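PDB 2Q01: uronate isomerase from Caulobacter crescentus, which catalyses the isomerisation of D-glucuronate to D-fructuronate and of D-galacturonate to D-tagaturonate in pentose and glucuronate interconversion. Local coordinates for residues A158-F163 against W478-T483; A241-G246 against L300-V305; A260-V265 against A284-A289; S312-N317 against S386-D391. One frame throughout, in Å; residues are numbered along the deposited sequence.

Overall arrangement
The chain belongs to the TIM-barrel clan, and the four contacts lie in different parts of that fold. Interaction 1 closes the longest loop, with the other three nested inside it; it touches interaction 2 where Trp478 packs against Ala245 O, their centres being about 23 Å apart. Interactions 2 and 3 share helix 281-302, at its end and in its first half, with nearest atoms about 10 Å apart. Interaction 4 lies nearest the chain's centre, about 12 Å from it. Its segment 386-391 follows strand 381-383, whose Leu381 belongs to a potassium site, and its segment 312-317 reaches a second subunit. Interactions 1 and 3 are farthest apart, about 42 Å between centres.

Interaction 1 (A158-F163 against W478-T483); sequences ALFDRF and WARPAT
Asp161 and Arg480 meet because CG of Asp161 stands anti to its carbonyl carbon (chi1 -57°), bringing the carboxylate off the side of the helix, while Arg480 runs out extended from CG to NE. The nearest CA atoms, those of Asp161 and Arg480, are still 11.0 Å apart, so the side chains, chiefly the long arginine, do the bridging. The guanidinium arrives end-on, and both terminal nitrogens grip one oxygen: Arg480 NH2 lies 2.7 Å and Arg480 NH1 2.9 Å from Asp161 OD2. The two planes are turned 68° against each other, and both nitrogens reach OD2 from the same face of the carboxylate, well above its plane. Because both N-H groups converge on one atom, the bonds are bent, with an N-H...O angle of 141° from NH2. This is a forked salt bridge onto a single oxygen, not the flat pairing of two nitrogens with two oxygens. Helix 156-162 leads into strand 165-169 of the TIM-barrel fold, so the bridge ties the loop after helix 451-469 to the barrel near the beginning of that strand. Asp161 OD1 takes a hydrogen bond from Trp189 NE1, which probably restrains the rotation of the carboxylate. Replacing Arg480 by an alanine would probably leave Asp161 OD2 without its charged mate and the tail segment less firmly attached to the helix. Alongside, the edge of the Phe160 ring comes near the same group, Phe160 CD2 lying 4.4 Å from Arg480 NH1, and Trp189 meets that ring edge-to-face.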
loop_
_atom_site.group_PDB
_atom_site.type_symbol
_atom_site.label_atom_id
_atom_site.label_comp_id
_atom_site.label_asym_id
_atom_site.label_seq_id
_atom_site.Cartn_x
_atom_site.Cartn_y
_atom_site.Cartn_z
ATOM N N ALA B 158 13.253 39.320 -11.124
ATOM C CA ALA B 158 14.234 38.917 -12.130
ATOM C C ALA B 158 14.365 37.399 -12.210
ATOM O O ALA B 158 14.540 36.845 -13.296
ATOM C CB ALA B 158 15.581 39.550 -11.836
ATOM N N LEU B 159 14.274 36.743 -11.056
ATOM C CA LEU B 159 14.314 35.285 -10.963
ATOM C C LEU B 159 13.040 34.647 -11.506
ATOM O O LEU B 159 13.097 33.602 -12.147
ATOM C CB LEU B 159 14.528 34.857 -9.513
ATOM C CG LEU B 159 15.947 34.895 -8.945
ATOM C CD1 LEU B 159 15.911 34.818 -7.423
ATOM C CD2 LEU B 159 16.792 33.771 -9.511
ATOM N N PHE B 160 11.899 35.287 -11.242
ATOM C CA PHE B 160 10.593 34.875 -11.762
ATOM C C PHE B 160 10.608 34.798 -13.288
ATOM O O PHE B 160 10.037 33.880 -13.874
ATOM C CB PHE B 160 9.533 35.876 -11.296
ATOM C CG PHE B 160 8.101 35.455 -11.550
ATOM C CD1 PHE B 160 7.362 34.836 -10.549
ATOM C CD2 PHE B 160 7.475 35.727 -12.768
ATOM C CE1 PHE B 160 6.039 34.472 -10.763
ATOM C CE2 PHE B 160 6.151 35.368 -12.987
ATOM C CZ PHE B 160 5.431 34.739 -11.983
ATOM N N ASP B 161 11.265 35.768 -13.918
ATOM C CA ASP B 161 11.363 35.822 -15.376
ATOM C C ASP B 161 12.365 34.814 -15.938
ATOM O O ASP B 161 12.101 34.174 -16.957
ATOM C CB ASP B 161 11.704 37.240 -15.829
ATOM C CG ASP B 161 10.701 38.264 -15.334
ATOM O OD1 ASP B 161 11.074 39.450 -15.195
ATOM O OD2 ASP B 161 9.539 37.880 -15.076
ATOM N N ARG B 162 13.502 34.671 -15.259
ATOM C CA ARG B 162 14.529 33.707 -15.641
ATOM C C ARG B 162 14.040 32.265 -15.526
ATOM O O ARG B 162 14.431 31.410 -16.325
ATOM C CB ARG B 162 15.784 33.884 -14.785
ATOM C CG ARG B 162 17.033 33.283 -15.416
ATOM C CD ARG B 162 17.824 32.452 -14.428
ATOM N NE ARG B 162 18.534 33.275 -13.453
ATOM C CZ ARG B 162 19.581 32.866 -12.744
ATOM N NH1 ARG B 162 20.063 31.635 -12.898
ATOM N NH2 ARG B 162 20.151 33.695 -11.884
ATOM N N PHE B 163 13.186 32.005 -14.535
ATOM C CA PHE B 163 12.652 30.663 -14.294
ATOM C C PHE B 163 11.544 30.289 -15.284
ATOM O O PHE B 163 11.163 29.116 -15.383
ATOM C CB PHE B 163 12.138 30.525 -12.859
ATOM C CG PHE B 163 13.224 30.477 -11.807
ATOM C CD1 PHE B 163 14.546 30.175 -12.136
ATOM C CD2 PHE B 163 12.905 30.697 -10.467
ATOM C CE1 PHE B 163 15.534 30.123 -11.155
ATOM C CE2 PHE B 163 13.884 30.642 -9.478
ATOM C CZ PHE B 163 15.202 30.355 -9.822
ATOM N N TRP B 478 -3.669 42.689 -16.784
ATOM C CA TRP B 478 -2.599 43.217 -15.933
ATOM C C TRP B 478 -1.307 42.399 -15.955
ATOM O O TRP B 478 -0.259 42.871 -15.502
ATOM C CB TRP B 478 -3.087 43.422 -14.490
ATOM C CG TRP B 478 -3.689 42.214 -13.802
ATOM C CD1 TRP B 478 -5.016 41.951 -13.636
ATOM C CD2 TRP B 478 -2.984 41.135 -13.156
ATOM N NE1 TRP B 478 -5.188 40.778 -12.938
ATOM C CE2 TRP B 478 -3.957 40.256 -12.632
ATOM C CE3 TRP B 478 -1.626 40.828 -12.966
ATOM C CZ2 TRP B 478 -3.618 39.088 -11.940
ATOM C CZ3 TRP B 478 -1.290 39.672 -12.274
ATOM C CH2 TRP B 478 -2.284 38.815 -11.772
ATOM N N ALA B 479 -1.398 41.175 -16.469
ATOM C CA ALA B 479 -0.247 40.291 -16.619
ATOM C C ALA B 479 0.266 40.288 -18.064
ATOM O O ALA B 479 -0.336 40.903 -18.950
ATOM C CB ALA B 479 -0.618 38.879 -16.181
ATOM N N ARG B 480 1.376 39.590 -18.296
ATOM C CA ARG B 480 1.891 39.366 -19.647
ATOM C C ARG B 480 0.956 38.456 -20.439
ATOM O O ARG B 480 0.179 37.699 -19.848
ATOM C CB ARG B 480 3.258 38.693 -19.585
ATOM C CG ARG B 480 4.392 39.596 -19.225
ATOM C CD ARG B 480 5.574 38.759 -18.812
ATOM N NE ARG B 480 6.451 39.505 -17.921
ATOM C CZ ARG B 480 7.175 38.965 -16.948
ATOM N NH1 ARG B 480 7.138 37.657 -16.718
ATOM N NH2 ARG B 480 7.934 39.744 -16.197
ATOM N N PRO B 481 1.005 38.538 -21.784
ATOM C CA PRO B 481 0.442 37.430 -22.555
ATOM C C PRO B 481 1.297 36.160 -22.418
ATOM O O PRO B 481 2.486 36.234 -22.078
ATOM C CB PRO B 481 0.452 37.956 -23.994
ATOM C CG PRO B 481 1.505 39.003 -24.012
ATOM C CD PRO B 481 1.499 39.625 -22.651
ATOM N N ALA B 482 0.681 35.008 -22.669
ATOM C CA ALA B 482 1.352 33.721 -22.530
ATOM C C ALA B 482 2.013 33.282 -23.837
ATOM O O ALA B 482 1.330 33.024 -24.832
ATOM C CB ALA B 482 0.364 32.671 -22.053
ATOM N N THR B 483 3.344 33.219 -23.830
ATOM C CA THR B 483 4.118 32.705 -24.969
ATOM C C THR B 483 5.053 31.581 -24.525
ATOM O O THR B 483 5.482 31.537 -23.368
ATOM C CB THR B 483 4.962 33.804 -25.676
ATOM O OG1 THR B 483 5.849 34.418 -24.735
ATOM C CG2 THR B 483 4.075 34.870 -26.327
#

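Interaction 2 (A241-G246 against L300-V305); sequences AFIDAG and LDDGLV
Ile243 carries the contact on its segment, touching Leu304 and Asp302 with CG1 and CD1. Ile243 CG1 lies 3.7 Å from Leu304 CD1, and the methyl beyond it, Ile243 CD1, is 3.7 Å from Asp302 CB. That branch points across the gap because CG1 sits beside the backbone N, anti to the carbonyl carbon (chi1 -71°). Ile243 runs obliquely past both partners, its CD1 also 4.1 Å from Leu304 CD1.

The polar interactions belong to Asp302. Its CG lies between the backbone N and the carbonyl carbon (chi1 65°), which turns the carboxylate back over its own chain, and Asp302 OD2 accepts from Leu304 N at 3.2 Å. The angle of 158° makes this a fairly straight bond, and OD2 is approached on its anti side: an Asx turn. The same oxygen forms a salt bridge with Arg239, on the helix that carries Ile243. An alanine at Asp302 would probably leave Arg239 without its carboxylate and the N-H of Leu304 without its acceptor, letting the turn after the helix relax.

As for the backbone, both helices end in glycines of positive phi: Gly246 completes a Schellman motif after helix 228-244, and Gly303 breaks helix 281-302. The chains then enter strands 249-252 and 305-308, adjacent and parallel, where Val305 bonds to Thr248 and Ser250. Two helix ends packed together just before neighbouring parallel strands are what the repeated beta-alpha units of a TIM barrel produce.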
loop_
_atom_site.group_PDB
_atom_site.type_symbol
_atom_site.label_atom_id
_atom_site.label_comp_id
_atom_site.label_asym_id
_atom_site.label_seq_id
_atom_site.Cartn_x
_atom_site.Cartn_y
_atom_site.Cartn_z
ATOM N N ALA B 241 -13.282 39.130 -3.658
ATOM C CA ALA B 241 -12.037 39.892 -3.558
ATOM C C ALA B 241 -10.815 39.096 -4.020
ATOM O O ALA B 241 -9.876 39.666 -4.567
ATOM C CB ALA B 241 -11.832 40.381 -2.133
ATOM N N PHE B 242 -10.837 37.784 -3.791
ATOM C CA PHE B 242 -9.759 36.892 -4.216
ATOM C C PHE B 242 -9.791 36.675 -5.727
ATOM O O PHE B 242 -8.749 36.693 -6.377
ATOM C CB PHE B 242 -9.843 35.554 -3.479
ATOM C CG PHE B 242 -9.176 35.549 -2.126
ATOM C CD1 PHE B 242 -9.661 36.327 -1.078
ATOM C CD2 PHE B 242 -8.074 34.733 -1.888
ATOM C CE1 PHE B 242 -9.056 36.309 0.175
ATOM C CE2 PHE B 242 -7.459 34.708 -0.638
ATOM C CZ PHE B 242 -7.948 35.500 0.392
ATOM N N ILE B 243 -10.993 36.473 -6.267
ATOM C CA ILE B 243 -11.238 36.387 -7.711
ATOM C C ILE B 243 -10.721 37.627 -8.444
ATOM O O ILE B 243 -10.032 37.514 -9.466
ATOM C CB ILE B 243 -12.751 36.172 -7.999
ATOM C CG1 ILE B 243 -13.158 34.763 -7.582
ATOM C CG2 ILE B 243 -13.089 36.382 -9.479
ATOM C CD1 ILE B 243 -14.608 34.619 -7.261
ATOM N N ASP B 244 -11.037 38.799 -7.892
ATOM C CA ASP B 244 -10.561 40.082 -8.407
ATOM C C ASP B 244 -9.040 40.226 -8.314
ATOM O O ASP B 244 -8.438 40.995 -9.066
ATOM C CB ASP B 244 -11.244 41.239 -7.670
ATOM C CG ASP B 244 -12.733 41.338 -7.972
ATOM O OD1 ASP B 244 -13.456 41.949 -7.158
ATOM O OD2 ASP B 244 -13.184 40.812 -9.015
ATOM N N ALA B 245 -8.432 39.479 -7.395
ATOM C CA ALA B 245 -6.978 39.416 -7.261
ATOM C C ALA B 245 -6.378 38.290 -8.119
ATOM O O ALA B 245 -5.169 38.037 -8.073
ATOM C CB ALA B 245 -6.592 39.244 -5.798
ATOM N N GLY B 246 -7.231 37.614 -8.885
ATOM C CA GLY B 246 -6.785 36.622 -9.855
ATOM C C GLY B 246 -6.984 35.166 -9.488
ATOM O O GLY B 246 -6.653 34.285 -10.285
ATOM N N LEU B 300 -20.484 26.950 -7.079
ATOM C CA LEU B 300 -21.531 26.862 -8.090
ATOM C C LEU B 300 -21.849 28.227 -8.693
ATOM O O LEU B 300 -22.233 28.317 -9.863
ATOM C CB LEU B 300 -22.794 26.296 -7.461
ATOM C CG LEU B 300 -23.223 24.848 -7.678
ATOM C CD1 LEU B 300 -22.097 23.844 -7.506
ATOM C CD2 LEU B 300 -24.353 24.572 -6.716
ATOM N N ASP B 301 -21.682 29.278 -7.888
ATOM C CA ASP B 301 -21.933 30.652 -8.321
ATOM C C ASP B 301 -20.690 31.380 -8.839
ATOM O O ASP B 301 -20.748 32.000 -9.902
ATOM C CB ASP B 301 -22.597 31.463 -7.201
ATOM C CG ASP B 301 -24.018 31.000 -6.905
ATOM O OD1 ASP B 301 -24.372 30.892 -5.710
ATOM O OD2 ASP B 301 -24.783 30.743 -7.860
ATOM N N ASP B 302 -19.579 31.304 -8.102
ATOM C CA ASP B 302 -18.373 32.080 -8.445
ATOM C C ASP B 302 -17.267 31.332 -9.203
ATOM O O ASP B 302 -16.288 31.944 -9.639
ATOM C CB ASP B 302 -17.814 32.845 -7.224
ATOM C CG ASP B 302 -17.289 31.936 -6.104
ATOM O OD1 ASP B 302 -17.253 32.415 -4.948
ATOM O OD2 ASP B 302 -16.900 30.771 -6.346
ATOM N N GLY B 303 -17.426 30.020 -9.353
ATOM C CA GLY B 303 -16.523 29.218 -10.176
ATOM C C GLY B 303 -15.137 28.951 -9.612
ATOM O O GLY B 303 -14.205 28.653 -10.363
ATOM N N LEU B 304 -14.996 29.063 -8.295
ATOM C CA LEU B 304 -13.755 28.693 -7.620
ATOM C C LEU B 304 -13.557 27.184 -7.557
ATOM O O LEU B 304 -14.392 26.462 -7.022
ATOM C CB LEU B 304 -13.708 29.288 -6.215
ATOM C CG LEU B 304 -12.597 30.286 -5.894
ATOM C CD1 LEU B 304 -12.336 31.220 -7.048
ATOM C CD2 LEU B 304 -12.930 31.058 -4.636
ATOM N N VAL B 305 -12.447 26.723 -8.123
ATOM C CA VAL B 305 -12.070 25.313 -8.093
ATOM C C VAL B 305 -11.645 24.927 -6.677
ATOM O O VAL B 305 -10.833 25.596 -6.055
ATOM C CB VAL B 305 -10.950 25.008 -9.115
ATOM C CG1 VAL B 305 -10.380 23.643 -8.888
ATOM C CG2 VAL B 305 -11.485 25.115 -10.537
#

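Interaction 3 (A260-V265 against A284-A289); sequences ADLSDV and AELFRA
Ala260 is the tightly held end of the contact, lodged against helix 281-302 where the backbones come closest, Ala260 CA to Ala289 CA 5.1 Å. Its methyl rests against two side chains of that helix: Ala260 CB is 3.9 Å from Leu286 CD2 and 4.0 Å from Ala289 CB. Small residues on both segments are consistent with this close approach, and Ala260 N adds a weak hydrogen bond to Ala289 O at 3.2 Å, bent to an N-H...O angle of 133°. Farther along the same helix, Thr293 bonds to Ala260 O and so holds the other side of the residue's backbone.

Contact thins out at Leu262. One methyl, Leu262 CD1, reaches Leu286 CD2 at 4.1 Å, the two side chains slanting past each other, and both leucines remain partly exposed. Leu286 CD2 therefore links the two ends, touching the alanine methyl and the leucine methyl in turn. Leu270 of helix 264-276 packs on both leucines and extends this patch, while Gln290 bonds to Leu262 N.

Immediately beyond, Ser263 caps helix 264-276 as its N-cap residue. The chain passes helix 281-302, enters helix 264-276 and returns as helix 281-302: Ala260 faces Ala289, whereas Leu262 faces Leu286. This order fits a helical hairpin in which the loop before the first helix is pinned to the second.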
loop_
_atom_site.group_PDB
_atom_site.type_symbol
_atom_site.label_atom_id
_atom_site.label_comp_id
_atom_site.label_asym_id
_atom_site.label_seq_id
_atom_site.Cartn_x
_atom_site.Cartn_y
_atom_site.Cartn_z
ATOM N N ALA B 260 -20.770 17.214 4.852
ATOM C CA ALA B 260 -22.123 17.054 5.405
ATOM C C ALA B 260 -23.159 17.802 4.571
ATOM O O ALA B 260 -22.815 18.693 3.807
ATOM C CB ALA B 260 -22.168 17.522 6.851
ATOM N N ASP B 261 -24.427 17.440 4.717
ATOM C CA ASP B 261 -25.493 18.132 4.005
ATOM C C ASP B 261 -26.625 18.453 4.975
ATOM O O ASP B 261 -27.698 17.847 4.929
ATOM C CB ASP B 261 -25.982 17.296 2.813
ATOM C CG ASP B 261 -26.787 18.109 1.800
ATOM O OD1 ASP B 261 -26.754 19.362 1.837
ATOM O OD2 ASP B 261 -27.453 17.483 0.950
ATOM N N LEU B 262 -26.359 19.399 5.870
ATOM C CA LEU B 262 -27.353 19.863 6.828
ATOM C C LEU B 262 -28.295 20.865 6.170
ATOM O O LEU B 262 -27.958 21.476 5.150
ATOM C CB LEU B 262 -26.682 20.513 8.047
ATOM C CG LEU B 262 -25.634 19.755 8.869
ATOM C CD1 LEU B 262 -24.949 20.691 9.867
ATOM C CD2 LEU B 262 -26.225 18.549 9.583
ATOM N N SER B 263 -29.476 21.028 6.761
ATOM C CA SER B 263 -30.395 22.091 6.376
ATOM C C SER B 263 -29.857 23.423 6.887
ATOM O O SER B 263 -28.900 23.457 7.670
ATOM C CB SER B 263 -31.799 21.821 6.926
ATOM O OG SER B 263 -31.846 21.979 8.331
ATOM N N ASP B 264 -30.464 24.519 6.441
ATOM C CA ASP B 264 -30.036 25.856 6.853
ATOM C C ASP B 264 -30.141 26.060 8.366
ATOM O O ASP B 264 -29.237 26.630 8.977
ATOM C CB ASP B 264 -30.832 26.933 6.106
ATOM C CG ASP B 264 -30.736 26.792 4.591
ATOM O OD1 ASP B 264 -31.793 26.665 3.936
ATOM O OD2 ASP B 264 -29.605 26.802 4.053
ATOM N N VAL B 265 -31.230 25.568 8.962
ATOM C CA VAL B 265 -31.455 25.701 10.406
ATOM C C VAL B 265 -30.528 24.820 11.250
ATOM O O VAL B 265 -30.120 25.227 12.338
ATOM C CB VAL B 265 -32.954 25.527 10.813
ATOM C CG1 VAL B 265 -33.783 26.697 10.300
ATOM C CG2 VAL B 265 -33.535 24.213 10.310
ATOM N N ALA B 284 -17.056 20.416 16.032
ATOM C CA ALA B 284 -16.041 21.084 15.215
ATOM C C ALA B 284 -15.795 20.344 13.892
ATOM O O ALA B 284 -15.643 20.980 12.848
ATOM C CB ALA B 284 -14.742 21.243 16.007
ATOM N N GLU B 285 -15.766 19.009 13.956
ATOM C CA GLU B 285 -15.717 18.133 12.785
ATOM C C GLU B 285 -16.906 18.332 11.864
ATOM O O GLU B 285 -16.742 18.392 10.647
ATOM C CB GLU B 285 -15.705 16.666 13.211
ATOM C CG GLU B 285 -14.437 15.900 12.876
ATOM C CD GLU B 285 -14.185 15.790 11.379
ATOM O OE1 GLU B 285 -13.310 16.529 10.878
ATOM O OE2 GLU B 285 -14.857 14.974 10.707
ATOM N N LEU B 286 -18.094 18.417 12.459
ATOM C CA LEU B 286 -19.342 18.559 11.718
ATOM C C LEU B 286 -19.393 19.893 10.984
ATOM O O LEU B 286 -19.866 19.954 9.854
ATOM C CB LEU B 286 -20.547 18.444 12.661
ATOM C CG LEU B 286 -21.805 17.666 12.231
ATOM C CD1 LEU B 286 -22.992 18.056 13.096
ATOM C CD2 LEU B 286 -22.180 17.810 10.760
ATOM N N PHE B 287 -18.904 20.953 11.624
ATOM C CA PHE B 287 -18.906 22.277 11.010
ATOM C C PHE B 287 -17.916 22.356 9.860
ATOM O O PHE B 287 -18.254 22.881 8.808
ATOM C CB PHE B 287 -18.640 23.374 12.037
ATOM C CG PHE B 287 -18.792 24.773 11.490
ATOM C CD1 PHE B 287 -20.053 25.280 11.170
ATOM C CD2 PHE B 287 -17.673 25.586 11.307
ATOM C CE1 PHE B 287 -20.193 26.576 10.671
ATOM C CE2 PHE B 287 -17.800 26.875 10.810
ATOM C CZ PHE B 287 -19.063 27.377 10.493
ATOM N N ARG B 288 -16.714 21.812 10.057
ATOM C CA ARG B 288 -15.717 21.698 8.984
ATOM C C ARG B 288 -16.237 20.877 7.794
ATOM O O ARG B 288 -16.008 21.234 6.640
ATOM C CB ARG B 288 -14.428 21.088 9.520
ATOM C CG ARG B 288 -13.608 22.029 10.380
ATOM C CD ARG B 288 -12.239 21.449 10.690
ATOM N NE ARG B 288 -12.309 20.069 11.170
ATOM C CZ ARG B 288 -12.199 19.697 12.443
ATOM N NH1 ARG B 288 -12.266 18.410 12.766
ATOM N NH2 ARG B 288 -12.011 20.596 13.396
ATOM N N ALA B 289 -16.945 19.792 8.097
ATOM C CA ALA B 289 -17.676 19.005 7.109
ATOM C C ALA B 289 -18.776 19.798 6.393
ATOM O O ALA B 289 -18.879 19.748 5.172
ATOM C CB ALA B 289 -18.263 17.752 7.764
#

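Interaction 4 (S312-N317 against S386-D391); sequences SHRNHN and SWWFHD
Ser312 and Trp388 mark the closest approach of the two backbones, with CA atoms still 10.3 Å apart, so the segments meet through side chains alone. Trp388 spans the gap: its CG is anti to the backbone N (chi1 -151°), and the six-membered end of the indole is directed at Ser312 and Arg314. Trp388 CZ3 lies 3.7 Å from Ser312 OG, and Trp388 CH2 lies 3.7 Å from Arg314 NH1. The guanidinium and ring planes are only 26° apart, yet NH1 stands at the ring's edge, near its plane, so the pair is not a cation-pi stack. Arg314 is extended from CG to NE and lies alongside Ser312, whose CB is 4.2 Å above the centre of the guanidinium.

The indole is held from its own side of the contact as well. Phe389 CE1 sits 3.6 Å above one face, toward the rim, and Trp388 CE3 in turn lies 3.3 Å above a face of Trp387, whose ring meets His309 edge-to-face. Strand 312-313 pairs with strand 332-333, and the chain after it reaches a neighbouring subunit, where His316 bonds to Tyr378 of that subunit, a residue of the potassium site.

Chemically, the contact is one of shape and weak electrostatics. Arg314 NH1 also makes a long, weak ion pair with Asp331, and Ser312 OG is buried without a hydrogen-bonding partner in the model. The C-H rim of an indole is slightly positive, so a cationic nitrogen at that edge is likely to gain little attraction, and van der Waals packing probably carries most of this contact.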
loop_
_atom_site.group_PDB
_atom_site.type_symbol
_atom_site.label_atom_id
_atom_site.label_comp_id
_atom_site.label_asym_id
_atom_site.label_seq_id
_atom_site.Cartn_x
_atom_site.Cartn_y
_atom_site.Cartn_z
ATOM N N SER B 312 -3.820 15.523 7.664
ATOM C CA SER B 312 -2.599 15.863 8.376
ATOM C C SER B 312 -2.852 16.053 9.874
ATOM O O SER B 312 -3.695 16.856 10.273
ATOM C CB SER B 312 -1.964 17.111 7.767
ATOM O OG SER B 312 -0.723 17.392 8.380
ATOM N N HIS B 313 -2.129 15.283 10.686
ATOM C CA HIS B 313 -2.078 15.472 12.131
ATOM C C HIS B 313 -1.099 16.598 12.403
ATOM O O HIS B 313 0.097 16.358 12.570
ATOM C CB HIS B 313 -1.575 14.203 12.811
ATOM C CG HIS B 313 -1.814 14.160 14.285
ATOM N ND1 HIS B 313 -1.218 15.037 15.164
ATOM C CD2 HIS B 313 -2.567 13.325 15.039
ATOM C CE1 HIS B 313 -1.610 14.760 16.393
ATOM N NE2 HIS B 313 -2.424 13.721 16.346
ATOM N N ARG B 314 -1.608 17.822 12.449
ATOM C CA ARG B 314 -0.755 18.989 12.608
ATOM C C ARG B 314 -0.280 19.138 14.039
ATOM O O ARG B 314 -0.995 18.771 14.974
ATOM C CB ARG B 314 -1.462 20.256 12.114
ATOM C CG ARG B 314 -1.847 20.171 10.643
ATOM C CD ARG B 314 -2.243 21.505 10.046
ATOM N NE ARG B 314 -2.811 21.334 8.707
ATOM C CZ ARG B 314 -2.102 21.270 7.580
ATOM N NH1 ARG B 314 -0.777 21.368 7.607
ATOM N NH2 ARG B 314 -2.723 21.107 6.417
ATOM N N ASN B 315 0.946 19.646 14.182
ATOM C CA ASN B 315 1.557 19.981 15.466
ATOM C C ASN B 315 1.651 18.789 16.407
ATOM O O ASN B 315 1.283 18.872 17.580
ATOM C CB ASN B 315 0.836 21.174 16.118
ATOM C CG ASN B 315 0.684 22.352 15.172
ATOM O OD1 ASN B 315 1.643 22.766 14.516
ATOM N ND2 ASN B 315 -0.524 22.891 15.088
ATOM N N HIS B 316 2.153 17.682 15.866
ATOM C CA HIS B 316 2.280 16.412 16.580
ATOM C C HIS B 316 3.251 16.506 17.759
ATOM O O HIS B 316 3.028 15.892 18.801
ATOM C CB HIS B 316 2.723 15.330 15.599
ATOM C CG HIS B 316 2.628 13.943 16.136
ATOM N ND1 HIS B 316 3.673 13.323 16.788
ATOM C CD2 HIS B 316 1.614 13.048 16.113
ATOM C CE1 HIS B 316 3.306 12.104 17.142
ATOM N NE2 HIS B 316 2.062 11.912 16.744
ATOM N N ASN B 317 4.321 17.281 17.584
ATOM C CA ASN B 317 5.247 17.595 18.664
ATOM C C ASN B 317 4.656 18.746 19.467
ATOM O O ASN B 317 4.606 19.887 18.989
ATOM C CB ASN B 317 6.614 17.978 18.088
ATOM C CG ASN B 317 7.761 17.793 19.078
ATOM O OD1 ASN B 317 8.802 17.245 18.723
ATOM N ND2 ASN B 317 7.587 18.267 20.309
ATOM N N SER B 386 0.715 13.671 -6.196
ATOM C CA SER B 386 1.219 13.212 -4.914
ATOM C C SER B 386 1.772 14.396 -4.122
ATOM O O SER B 386 2.471 15.254 -4.665
ATOM C CB SER B 386 2.259 12.113 -5.099
ATOM O OG SER B 386 3.241 12.503 -6.037
ATOM N N TRP B 387 1.425 14.440 -2.840
ATOM C CA TRP B 387 1.571 15.646 -2.046
ATOM C C TRP B 387 2.531 15.434 -0.864
ATOM O O TRP B 387 2.604 14.338 -0.299
ATOM C CB TRP B 387 0.160 16.119 -1.628
ATOM C CG TRP B 387 0.057 17.179 -0.557
ATOM C CD1 TRP B 387 0.797 18.322 -0.446
ATOM C CD2 TRP B 387 -0.881 17.205 0.528
ATOM N NE1 TRP B 387 0.406 19.034 0.660
ATOM C CE2 TRP B 387 -0.627 18.376 1.274
ATOM C CE3 TRP B 387 -1.911 16.348 0.945
ATOM C CZ2 TRP B 387 -1.362 18.713 2.418
ATOM C CZ3 TRP B 387 -2.637 16.679 2.089
ATOM C CH2 TRP B 387 -2.353 17.849 2.812
ATOM N N TRP B 388 3.299 16.481 -0.559
ATOM C CA TRP B 388 4.129 16.587 0.649
ATOM C C TRP B 388 5.287 15.593 0.685
ATOM O O TRP B 388 6.310 15.793 0.028
ATOM C CB TRP B 388 3.265 16.446 1.905
ATOM C CG TRP B 388 3.747 17.167 3.120
ATOM C CD1 TRP B 388 5.040 17.330 3.537
ATOM C CD2 TRP B 388 2.927 17.793 4.106
ATOM N NE1 TRP B 388 5.072 18.038 4.712
ATOM C CE2 TRP B 388 3.787 18.331 5.087
ATOM C CE3 TRP B 388 1.542 17.955 4.255
ATOM C CZ2 TRP B 388 3.308 19.025 6.201
ATOM C CZ3 TRP B 388 1.068 18.643 5.360
ATOM C CH2 TRP B 388 1.949 19.171 6.320
ATOM N N PHE B 389 5.114 14.530 1.464
ATOM C CA PHE B 389 6.123 13.488 1.623
ATOM C C PHE B 389 6.198 12.601 0.385
ATOM O O PHE B 389 7.220 11.955 0.134
ATOM C CB PHE B 389 5.810 12.629 2.855
ATOM C CG PHE B 389 5.727 13.409 4.136
ATOM C CD1 PHE B 389 4.494 13.792 4.661
ATOM C CD2 PHE B 389 6.884 13.772 4.816
ATOM C CE1 PHE B 389 4.423 14.520 5.838
ATOM C CE2 PHE B 389 6.820 14.497 5.999
ATOM C CZ PHE B 389 5.591 14.869 6.514
ATOM N N HIS B 390 5.102 12.573 -0.375
ATOM C CA HIS B 390 4.993 11.751 -1.576
ATOM C C HIS B 390 5.279 12.557 -2.842
ATOM O O HIS B 390 5.210 12.039 -3.949
ATOM C CB HIS B 390 3.619 11.092 -1.637
ATOM C CG HIS B 390 3.157 10.542 -0.323
ATOM N ND1 HIS B 390 3.809 9.517 0.327
ATOM C CD2 HIS B 390 2.106 10.877 0.463
ATOM C CE1 HIS B 390 3.181 9.245 1.457
ATOM N NE2 HIS B 390 2.144 10.054 1.563
ATOM N N ASP B 391 5.605 13.830 -2.657
ATOM C CA ASP B 391 6.104 14.687 -3.724
ATOM C C ASP B 391 7.603 14.374 -3.902
ATOM O O ASP B 391 8.481 15.040 -3.333
ATOM C CB ASP B 391 5.827 16.153 -3.354
ATOM C CG ASP B 391 6.499 17.150 -4.281
ATOM O OD1 ASP B 391 6.612 16.893 -5.500
ATOM O OD2 ASP B 391 6.914 18.212 -3.770
#